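Local coordinates for protein dihydrodipicolinate synthase (Bacteroides thetaiotaomicron, PDB 4XKY) that probably acts as a tetrameric Schiff-base-forming lyase of the DapA family, whose members join pyruvate to an aldehyde in lysine synthesis or cleave N-acetylneuraminate, at residues A[193-196]-A[197-200]; A[234-237]-A[238-242]; A[243-246]-A[247-251]; A[291-294]-A[295-298]. All blocks are in the same frame, centred on the assembly; numbering follows the deposited sequence.

Overall arrangement
All four contacts join residues three to five apart on helical turns, yet their chemistry changes with depth. Contact 1 is the buried one, at the start of helix 196-201 in the barrel, where backbone groups, a serine and two waters do the work. Contacts 2 and 3 share helix 231-247: the first is a mid-helix turn, apolar inward and charged outward, the second its C-terminal end, closed by threonine hydroxyls. Contact 4, on helix 285-298, carries an exposed aromatic-amide stack above an apolar inner face. Glu193 and Glu194 of contact 1 reach Tyr249 and Ser245 of contact 3, Gln238 of contact 2 meets Glu194 O, and Ile291 of contact 4 packs on Ile248 and Val251.

Contact 1: A[193-196]-A[197-200]; sequences EEIM and AESV
The carbonyl oxygen of Ile195 is gripped twice by Ser199, whose hydroxyl OG lies 2.6 Å from Ile195 O and whose N donates at 3.0 Å to the same Ile195 O. The two donors arrive from opposite faces of the carbonyl plane; with OG beside its own backbone N (chi1 -51°), the hydroxyl reaches back down the turn. Serine suits this buried place: it is small and brings its own proton to the oxygen. Ile195 is the N-cap of helix 196-201, which follows the seventh strand of the TIM barrel. Its side chain cannot cap, and waters serve the first N-H groups instead: one accepts from Ala197 N at 2.9 Å, another from Glu198 N at 2.8 Å. Glu198 folds back over the turn, its CG wedged between backbone N and carbonyl carbon (chi1 81°), which carries OE2 to 3.7 Å from Ile195 CG2 and within reach of the second water, 3.3 Å from Glu198 OE2. With a leucine replacing Glu198, that water would probably lose a polar neighbour and be held less firmly. On the side facing helix 216-227, Met196 SD lies alongside Val200 CG2 at 4.0 Å, and both residues pack on that helix.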
loop_
_atom_site.group_PDB
_atom_site.type_symbol
_atom_site.label_atom_id
_atom_site.label_comp_id
_atom_site.label_asym_id
_atom_site.label_seq_id
_atom_site.Cartn_x
_atom_site.Cartn_y
_atom_site.Cartn_z
ATOM N N GLU A 193 11.236 20.690 1.780
ATOM C CA GLU A 193 11.645 21.968 2.351
ATOM C C GLU A 193 10.944 22.301 3.651
ATOM O O GLU A 193 11.485 23.063 4.448
ATOM C CB GLU A 193 11.506 23.125 1.336
ATOM C CG GLU A 193 10.092 23.448 0.860
ATOM C CD GLU A 193 10.048 23.964 -0.580
ATOM O OE1 GLU A 193 9.334 24.948 -0.853
ATOM O OE2 GLU A 193 10.728 23.380 -1.447
ATOM N N GLU A 194 9.753 21.730 3.870
ATOM C CA GLU A 194 8.974 22.036 5.063
ATOM C C GLU A 194 9.684 21.573 6.365
ATOM O O GLU A 194 9.413 22.083 7.437
ATOM C CB GLU A 194 7.567 21.439 4.938
ATOM C CG GLU A 194 6.752 22.015 3.763
ATOM C CD GLU A 194 6.920 21.247 2.472
ATOM O OE1 GLU A 194 7.876 20.425 2.353
ATOM O OE2 GLU A 194 6.068 21.458 1.582
ATOM N N ILE A 195 10.627 20.642 6.255
ATOM C CA ILE A 195 11.308 20.098 7.427
ATOM C C ILE A 195 12.828 20.307 7.390
ATOM O O ILE A 195 13.569 19.659 8.144
ATOM C CB ILE A 195 11.027 18.595 7.578
ATOM C CG1 ILE A 195 11.403 17.829 6.300
ATOM C CG2 ILE A 195 9.583 18.390 7.966
ATOM C CD1 ILE A 195 11.457 16.320 6.468
ATOM N N MET A 196 13.276 21.197 6.514
ATOM C CA MET A 196 14.694 21.515 6.409
ATOM C C MET A 196 15.180 22.169 7.681
ATOM O O MET A 196 16.233 21.804 8.204
ATOM C CB MET A 196 14.950 22.456 5.230
ATOM C CG MET A 196 16.406 22.826 4.980
ATOM S SD MET A 196 16.883 24.405 5.748
ATOM C CE MET A 196 15.980 25.606 4.779
ATOM N N ALA A 197 14.436 23.165 8.155
ATOM C CA ALA A 197 14.853 23.914 9.334
ATOM C C ALA A 197 14.971 22.992 10.541
ATOM O O ALA A 197 15.954 23.048 11.280
ATOM C CB ALA A 197 13.887 25.045 9.629
ATOM N N GLU A 198 13.993 22.112 10.733
ATOM C CA GLU A 198 14.041 21.294 11.928
ATOM C C GLU A 198 15.151 20.237 11.804
ATOM O O GLU A 198 15.819 19.926 12.782
ATOM C CB GLU A 198 12.676 20.705 12.246
ATOM C CG GLU A 198 12.305 19.470 11.466
ATOM C CD GLU A 198 10.836 19.147 11.648
ATOM O OE1 GLU A 198 10.518 18.038 12.145
ATOM O OE2 GLU A 198 10.007 20.022 11.313
ATOM N N SER A 199 15.369 19.721 10.598
ATOM C CA SER A 199 16.407 18.719 10.396
ATOM C C SER A 199 17.775 19.367 10.554
ATOM O O SER A 199 18.658 18.786 11.171
ATOM C CB SER A 199 16.287 18.074 9.024
ATOM O OG SER A 199 14.966 17.608 8.786
ATOM N N VAL A 200 17.953 20.583 10.027
ATOM C CA VAL A 200 19.254 21.246 10.153
ATOM C C VAL A 200 19.547 21.592 11.615
ATOM O O VAL A 200 20.663 21.415 12.087
ATOM C CB VAL A 200 19.375 22.492 9.248
ATOM C CG1 VAL A 200 20.647 23.277 9.544
ATOM C CG2 VAL A 200 19.405 22.070 7.795
HETATM O O HOH W 1 11.970 24.123 6.933
HETATM O O HOH W 2 11.404 22.498 9.676
#

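Contact 2: A[234-237]-A[238-242]; sequences VRRL and QEKVM
Lys240 lies side by side with Arg236, one turn earlier on the same helix, both chains pointing the same way. Its CB rests 3.5 Å from Leu237 O, and CG comes within 4.0 Å of Arg236 O, so the root of the chain leans on the carbonyls of the preceding turn. The chain then runs nearly straight to CE, which meets the guanidinium obliquely, 3.5 Å from Arg236 NH1, with the methyl CD2 of Leu237 a looser neighbour. The bend at chi4 (-80°) then sets the tip, Lys240 NZ, 4.0 Å from Arg236 NH1. Two like charges this close would probably repel, but a shared water probably eases the pairing: it accepts from Arg236 NH1 at 2.9 Å, in the guanidinium plane, and weakly from Lys240 NZ. Arg236 also has a mate of opposite charge, since its NH2 forms a salt bridge with Glu233. Long basic chains suit this exposed flank, as their methylene groups can pack while their ends stay in water. Beneath them, Val241 N donates almost straight to Leu237 O (177°). Leu237 lies at the border, its CD2 3.6 Å from the plane of the Arg236 guanidinium while its side chain packs on helix 216-227. Beyond it, on the inward side of helix 231-247 in the C-terminal helical domain, Gln238 and Val241 pack on that same helix, and Gln238 NE2 bonds to Glu194 O at the entrance to helix 196-201.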
loop_
_atom_site.group_PDB
_atom_site.type_symbol
_atom_site.label_atom_id
_atom_site.label_comp_id
_atom_site.label_asym_id
_atom_site.label_seq_id
_atom_site.Cartn_x
_atom_site.Cartn_y
_atom_site.Cartn_z
ATOM N N VAL A 234 14.536 31.554 12.590
ATOM C CA VAL A 234 13.980 30.256 12.143
ATOM C C VAL A 234 12.440 30.358 12.083
ATOM O O VAL A 234 11.823 30.045 11.058
ATOM C CB VAL A 234 14.402 29.083 13.056
ATOM C CG1 VAL A 234 13.603 27.837 12.753
ATOM C CG2 VAL A 234 15.869 28.772 12.887
ATOM N N ARG A 235 11.829 30.846 13.160
ATOM C CA ARG A 235 10.366 30.970 13.195
ATOM C C ARG A 235 9.808 31.900 12.120
ATOM O O ARG A 235 8.824 31.570 11.474
ATOM C CB ARG A 235 9.866 31.379 14.587
ATOM C CG ARG A 235 9.855 30.207 15.564
ATOM C CD ARG A 235 9.252 30.571 16.916
ATOM N NE ARG A 235 10.030 31.607 17.593
ATOM C CZ ARG A 235 10.974 31.399 18.516
ATOM N NH1 ARG A 235 11.292 30.169 18.931
ATOM N NH2 ARG A 235 11.616 32.446 19.034
ATOM N N ARG A 236 10.436 33.050 11.926
ATOM C CA ARG A 236 9.956 34.018 10.952
ATOM C C ARG A 236 9.999 33.434 9.547
ATOM O O ARG A 236 9.032 33.549 8.781
ATOM C CB ARG A 236 10.824 35.274 11.000
ATOM C CG ARG A 236 10.253 36.436 10.196
ATOM C CD ARG A 236 11.047 37.709 10.420
ATOM N NE ARG A 236 12.380 37.663 9.824
ATOM C CZ ARG A 236 12.643 37.842 8.531
ATOM N NH1 ARG A 236 11.664 38.063 7.657
ATOM N NH2 ARG A 236 13.898 37.803 8.105
ATOM N N LEU A 237 11.133 32.805 9.229
ATOM C CA LEU A 237 11.379 32.270 7.887
ATOM C C LEU A 237 10.629 30.971 7.639
ATOM O O LEU A 237 10.163 30.738 6.529
ATOM C CB LEU A 237 12.877 32.105 7.638
ATOM C CG LEU A 237 13.647 33.436 7.678
ATOM C CD1 LEU A 237 15.143 33.237 7.479
ATOM C CD2 LEU A 237 13.118 34.438 6.660
ATOM N N GLN A 238 10.501 30.129 8.664
ATOM C CA GLN A 238 9.678 28.924 8.536
ATOM C C GLN A 238 8.227 29.279 8.135
ATOM O O GLN A 238 7.613 28.575 7.325
ATOM C CB GLN A 238 9.718 28.075 9.824
ATOM C CG GLN A 238 8.906 26.784 9.781
ATOM C CD GLN A 238 9.442 25.772 8.772
ATOM O OE1 GLN A 238 10.467 25.999 8.116
ATOM N NE2 GLN A 238 8.749 24.655 8.639
ATOM N N GLU A 239 7.690 30.369 8.674
ATOM C CA GLU A 239 6.318 30.763 8.348
ATOM C C GLU A 239 6.185 31.108 6.867
ATOM O O GLU A 239 5.170 30.781 6.246
ATOM C CB GLU A 239 5.819 31.931 9.214
ATOM C CG GLU A 239 4.430 32.450 8.797
ATOM C CD GLU A 239 3.676 33.221 9.883
ATOM O OE1 GLU A 239 4.312 33.756 10.815
ATOM O OE2 GLU A 239 2.428 33.313 9.798
ATOM N N LYS A 240 7.198 31.766 6.307
ATOM C CA LYS A 240 7.202 32.072 4.877
ATOM C C LYS A 240 7.316 30.788 4.049
ATOM O O LYS A 240 6.562 30.590 3.093
ATOM C CB LYS A 240 8.350 33.018 4.517
ATOM C CG LYS A 240 8.183 34.444 5.017
ATOM C CD LYS A 240 9.282 35.321 4.421
ATOM C CE LYS A 240 9.606 36.539 5.271
ATOM N NZ LYS A 240 8.603 37.615 5.047
ATOM N N VAL A 241 8.268 29.924 4.397
ATOM C CA VAL A 241 8.344 28.623 3.752
ATOM C C VAL A 241 7.008 27.896 3.847
ATOM O O VAL A 241 6.554 27.343 2.850
ATOM C CB VAL A 241 9.488 27.760 4.307
ATOM C CG1 VAL A 241 9.400 26.330 3.792
ATOM C CG2 VAL A 241 10.817 28.349 3.869
ATOM N N MET A 242 6.337 27.915 5.003
ATOM C CA MET A 242 5.074 27.157 5.090
ATOM C C MET A 242 3.948 27.818 4.293
ATOM O O MET A 242 3.061 27.130 3.785
ATOM C CB MET A 242 4.656 26.841 6.530
ATOM C CG MET A 242 5.559 25.851 7.272
ATOM S SD MET A 242 6.051 24.332 6.403
ATOM C CE MET A 242 4.423 23.624 6.126
HETATM O O HOH W 3 8.886 38.883 8.049
#

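Contact 3: A[243-246]-A[247-251]; sequences QISA and TIYTV
Thr247 OG1 donates to Gln243 O at 2.6 Å, from above the carbonyl plane, as helix 231-247 of the C-terminal helical domain draws to its close. The hydroxyl sits between backbone N and carbonyl carbon (chi1 63°), which turns it back toward the preceding turn, and it also accepts a bond from a water at 2.6 Å from OG1. The backbone N of Thr247 gives Gln243 O just a weak bond. Were Thr247 a valine, Gln243 O would probably be left with that weak donor, and the water would lose one acceptor. Thr250 repeats the device three residues on: its OG1 bonds to Ala246 O at 2.6 Å. Threonine suits both sites, since a short branched side chain brings a hydroxyl within reach of a carbonyl one turn back. Ile244 O takes two donors, Ile248 N at 2.7 Å and Thr247 N at 3.2 Å. Farther out, the Tyr249 ring is placed by its neighbours: CD2 lies 3.7 Å from Ser245 CA, and Tyr258 meets the ring edge-to-face. Ser245 OG bonds to Glu194 and Tyr249 OH to Glu193, tying this turn to the barrel. Alongside that phenol, the methyl CG2 of Ile244 lies 3.8 Å from Tyr249 OH.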
loop_
_atom_site.group_PDB
_atom_site.type_symbol
_atom_site.label_atom_id
_atom_site.label_comp_id
_atom_site.label_asym_id
_atom_site.label_seq_id
_atom_site.Cartn_x
_atom_site.Cartn_y
_atom_site.Cartn_z
ATOM N N GLN A 243 4.005 29.133 4.132
ATOM C CA GLN A 243 3.046 29.827 3.282
ATOM C C GLN A 243 3.222 29.462 1.793
ATOM O O GLN A 243 2.249 29.256 1.077
ATOM C CB GLN A 243 3.166 31.341 3.477
ATOM C CG GLN A 243 1.999 32.086 2.847
ATOM C CD GLN A 243 2.112 33.581 3.001
ATOM O OE1 GLN A 243 2.845 34.063 3.834
ATOM N NE2 GLN A 243 1.399 34.320 2.172
ATOM N N ILE A 244 4.468 29.395 1.338
ATOM C CA ILE A 244 4.776 28.996 -0.039
ATOM C C ILE A 244 4.201 27.610 -0.263
ATOM O O ILE A 244 3.480 27.363 -1.231
ATOM C CB ILE A 244 6.295 28.983 -0.277
ATOM C CG1 ILE A 244 6.824 30.406 -0.361
ATOM C CG2 ILE A 244 6.646 28.231 -1.546
ATOM C CD1 ILE A 244 8.290 30.496 -0.039
ATOM N N SER A 245 4.506 26.716 0.669
ATOM C CA SER A 245 4.027 25.332 0.600
ATOM C C SER A 245 2.496 25.196 0.560
ATOM O O SER A 245 1.936 24.339 -0.170
ATOM C CB SER A 245 4.625 24.519 1.763
ATOM O OG SER A 245 4.044 23.229 1.836
ATOM N N ALA A 246 1.821 26.020 1.356
ATOM C CA ALA A 246 0.366 26.002 1.437
ATOM C C ALA A 246 -0.312 26.617 0.234
ATOM O O ALA A 246 -1.451 26.252 -0.062
ATOM C CB ALA A 246 -0.093 26.749 2.675
ATOM N N THR A 247 0.354 27.584 -0.412
ATOM C CA THR A 247 -0.289 28.445 -1.422
ATOM C C THR A 247 0.274 28.334 -2.834
ATOM O O THR A 247 -0.446 28.617 -3.779
ATOM C CB THR A 247 -0.302 29.946 -1.042
ATOM O OG1 THR A 247 1.044 30.472 -0.939
ATOM C CG2 THR A 247 -1.081 30.164 0.258
ATOM N N ILE A 248 1.538 27.951 -3.005
ATOM C CA ILE A 248 2.073 27.774 -4.360
ATOM C C ILE A 248 1.948 26.342 -4.832
ATOM O O ILE A 248 1.873 26.098 -6.034
ATOM C CB ILE A 248 3.560 28.206 -4.491
ATOM C CG1 ILE A 248 3.788 29.630 -4.018
ATOM C CG2 ILE A 248 4.067 28.087 -5.938
ATOM C CD1 ILE A 248 3.070 30.687 -4.830
ATOM N N TYR A 249 1.988 25.374 -3.919
ATOM C CA TYR A 249 2.073 23.998 -4.343
ATOM C C TYR A 249 0.717 23.304 -4.319
ATOM O O TYR A 249 0.651 22.125 -4.636
ATOM C CB TYR A 249 3.045 23.220 -3.472
ATOM C CG TYR A 249 4.456 23.778 -3.420
ATOM C CD1 TYR A 249 4.991 24.553 -4.472
ATOM C CD2 TYR A 249 5.269 23.514 -2.329
ATOM C CE1 TYR A 249 6.289 25.049 -4.405
ATOM C CE2 TYR A 249 6.563 24.001 -2.257
ATOM C CZ TYR A 249 7.068 24.768 -3.288
ATOM O OH TYR A 249 8.353 25.233 -3.205
ATOM N N THR A 250 -0.364 24.010 -3.977
ATOM C CA THR A 250 -1.672 23.329 -3.758
ATOM C C THR A 250 -2.765 23.713 -4.761
ATOM O O THR A 250 -3.922 23.419 -4.539
ATOM C CB THR A 250 -2.214 23.634 -2.352
ATOM O OG1 THR A 250 -2.256 25.062 -2.174
ATOM C CG2 THR A 250 -1.316 23.005 -1.273
ATOM N N VAL A 251 -2.414 24.351 -5.868
ATOM C CA VAL A 251 -3.425 24.811 -6.816
ATOM C C VAL A 251 -3.974 23.723 -7.731
ATOM O O VAL A 251 -5.147 23.743 -8.087
ATOM C CB VAL A 251 -2.907 25.964 -7.663
ATOM C CG1 VAL A 251 -3.872 26.259 -8.802
ATOM C CG2 VAL A 251 -2.746 27.181 -6.763
HETATM O O HOH W 4 0.476 33.042 -0.833
#

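Contact 4: A[291-294]-A[295-298]; sequences IWKA and LQNL
Gln296 lays its side chain across one face of the Trp292 indole, a residue and its partner one turn on along helix 285-298, the last helix of the C-terminal helical domain. The amide and ring planes are 27° apart, so the two flat groups stack with a modest tilt. Nearer the backbone, Gln296 CG makes a CH-pi contact, 4.0 Å from the centroid of the six-membered ring of Trp292. Farther along, Gln296 CD lies above the indole at its NE1 rim, 3.4 Å from Trp292 NE1. The amide nitrogen and the indole nitrogen are both donors and do not bond, which marks this as stacking and not a polar pair. Trp292 holds CG anti to its N (chi1 176°), while Gln296 places CG beside its own N and then extends, bringing the chain over the indole. Such a pair suits an exposed site: the methylenes cover aromatic surface and the amide end can probably still meet water. Near CE3, Leu295 CD1 approaches obliquely, 4.2 Å from Trp292 CE3. Facing inward, Ile291 and Leu295 pack on helix 257-268, and the small Ala294 lets Ile248 and Thr247 come close. A second pair, Lys293 and Asn297, runs crosswise on the outer side, where an aliphatic stem crosses a short amide: Lys293 CE stops 3.7 Å from Asn297 ND2.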
loop_
_atom_site.group_PDB
_atom_site.type_symbol
_atom_site.label_atom_id
_atom_site.label_comp_id
_atom_site.label_asym_id
_atom_site.label_seq_id
_atom_site.Cartn_x
_atom_site.Cartn_y
_atom_site.Cartn_z
ATOM N N ILE A 291 -1.912 31.347 -9.016
ATOM C CA ILE A 291 -0.541 31.296 -8.586
ATOM C C ILE A 291 -0.027 32.738 -8.494
ATOM O O ILE A 291 0.640 33.065 -7.554
ATOM C CB ILE A 291 0.343 30.428 -9.523
ATOM C CG1 ILE A 291 -0.061 28.953 -9.423
ATOM C CG2 ILE A 291 1.814 30.604 -9.179
ATOM C CD1 ILE A 291 0.445 28.222 -8.206
ATOM N N TRP A 292 -0.340 33.597 -9.461
ATOM C CA TRP A 292 0.098 35.005 -9.411
ATOM C C TRP A 292 -0.402 35.705 -8.121
ATOM O O TRP A 292 0.374 36.353 -7.410
ATOM C CB TRP A 292 -0.346 35.748 -10.684
ATOM C CG TRP A 292 -0.042 37.230 -10.714
ATOM C CD1 TRP A 292 -0.945 38.233 -10.870
ATOM C CD2 TRP A 292 1.249 37.862 -10.622
ATOM N NE1 TRP A 292 -0.309 39.452 -10.863
ATOM C CE2 TRP A 292 1.038 39.254 -10.700
ATOM C CE3 TRP A 292 2.554 37.385 -10.445
ATOM C CZ2 TRP A 292 2.095 40.194 -10.628
ATOM C CZ3 TRP A 292 3.614 38.318 -10.370
ATOM C CH2 TRP A 292 3.367 39.706 -10.468
ATOM N N LYS A 293 -1.688 35.536 -7.815
ATOM C CA LYS A 293 -2.282 36.051 -6.566
ATOM C C LYS A 293 -1.531 35.563 -5.341
ATOM O O LYS A 293 -1.227 36.323 -4.412
ATOM C CB LYS A 293 -3.749 35.606 -6.464
ATOM C CG LYS A 293 -4.456 35.935 -5.153
ATOM C CD LYS A 293 -4.522 37.438 -4.931
ATOM C CE LYS A 293 -5.403 37.822 -3.753
ATOM N NZ LYS A 293 -6.087 39.105 -4.067
ATOM N N ALA A 294 -1.256 34.270 -5.318
ATOM C CA ALA A 294 -0.459 33.704 -4.243
ATOM C C ALA A 294 0.919 34.379 -4.134
ATOM O O ALA A 294 1.384 34.668 -3.020
ATOM C CB ALA A 294 -0.288 32.208 -4.443
ATOM N N LEU A 295 1.573 34.605 -5.277
ATOM C CA LEU A 295 2.900 35.211 -5.274
ATOM C C LEU A 295 2.833 36.633 -4.759
ATOM O O LEU A 295 3.670 37.024 -3.967
ATOM C CB LEU A 295 3.549 35.222 -6.658
ATOM C CG LEU A 295 4.206 33.938 -7.159
ATOM C CD1 LEU A 295 4.575 34.131 -8.625
ATOM C CD2 LEU A 295 5.453 33.591 -6.348
ATOM N N GLN A 296 1.819 37.387 -5.173
ATOM C CA GLN A 296 1.667 38.751 -4.694
ATOM C C GLN A 296 1.393 38.819 -3.188
ATOM O O GLN A 296 1.746 39.798 -2.540
ATOM C CB GLN A 296 0.543 39.450 -5.422
ATOM C CG GLN A 296 0.735 39.644 -6.917
ATOM C CD GLN A 296 -0.532 40.217 -7.543
ATOM O OE1 GLN A 296 -1.606 39.623 -7.432
ATOM N NE2 GLN A 296 -0.424 41.390 -8.171
ATOM N N ASN A 297 0.746 37.794 -2.651
ATOM C CA ASN A 297 0.498 37.694 -1.212
ATOM C C ASN A 297 1.693 37.252 -0.380
ATOM O O ASN A 297 1.696 37.447 0.825
ATOM C CB ASN A 297 -0.653 36.740 -0.931
ATOM C CG ASN A 297 -2.001 37.339 -1.254
ATOM O OD1 ASN A 297 -2.135 38.533 -1.530
ATOM N ND2 ASN A 297 -3.016 36.507 -1.217
ATOM N N LEU A 298 2.687 36.627 -0.998
ATOM C CA LEU A 298 3.969 36.429 -0.323
ATOM C C LEU A 298 4.681 37.761 -0.257
ATOM O O LEU A 298 5.181 38.159 0.784
ATOM C CB LEU A 298 4.863 35.468 -1.092
ATOM C CG LEU A 298 4.305 34.083 -1.357
ATOM C CD1 LEU A 298 5.317 33.341 -2.201
ATOM C CD2 LEU A 298 4.000 33.336 -0.073
#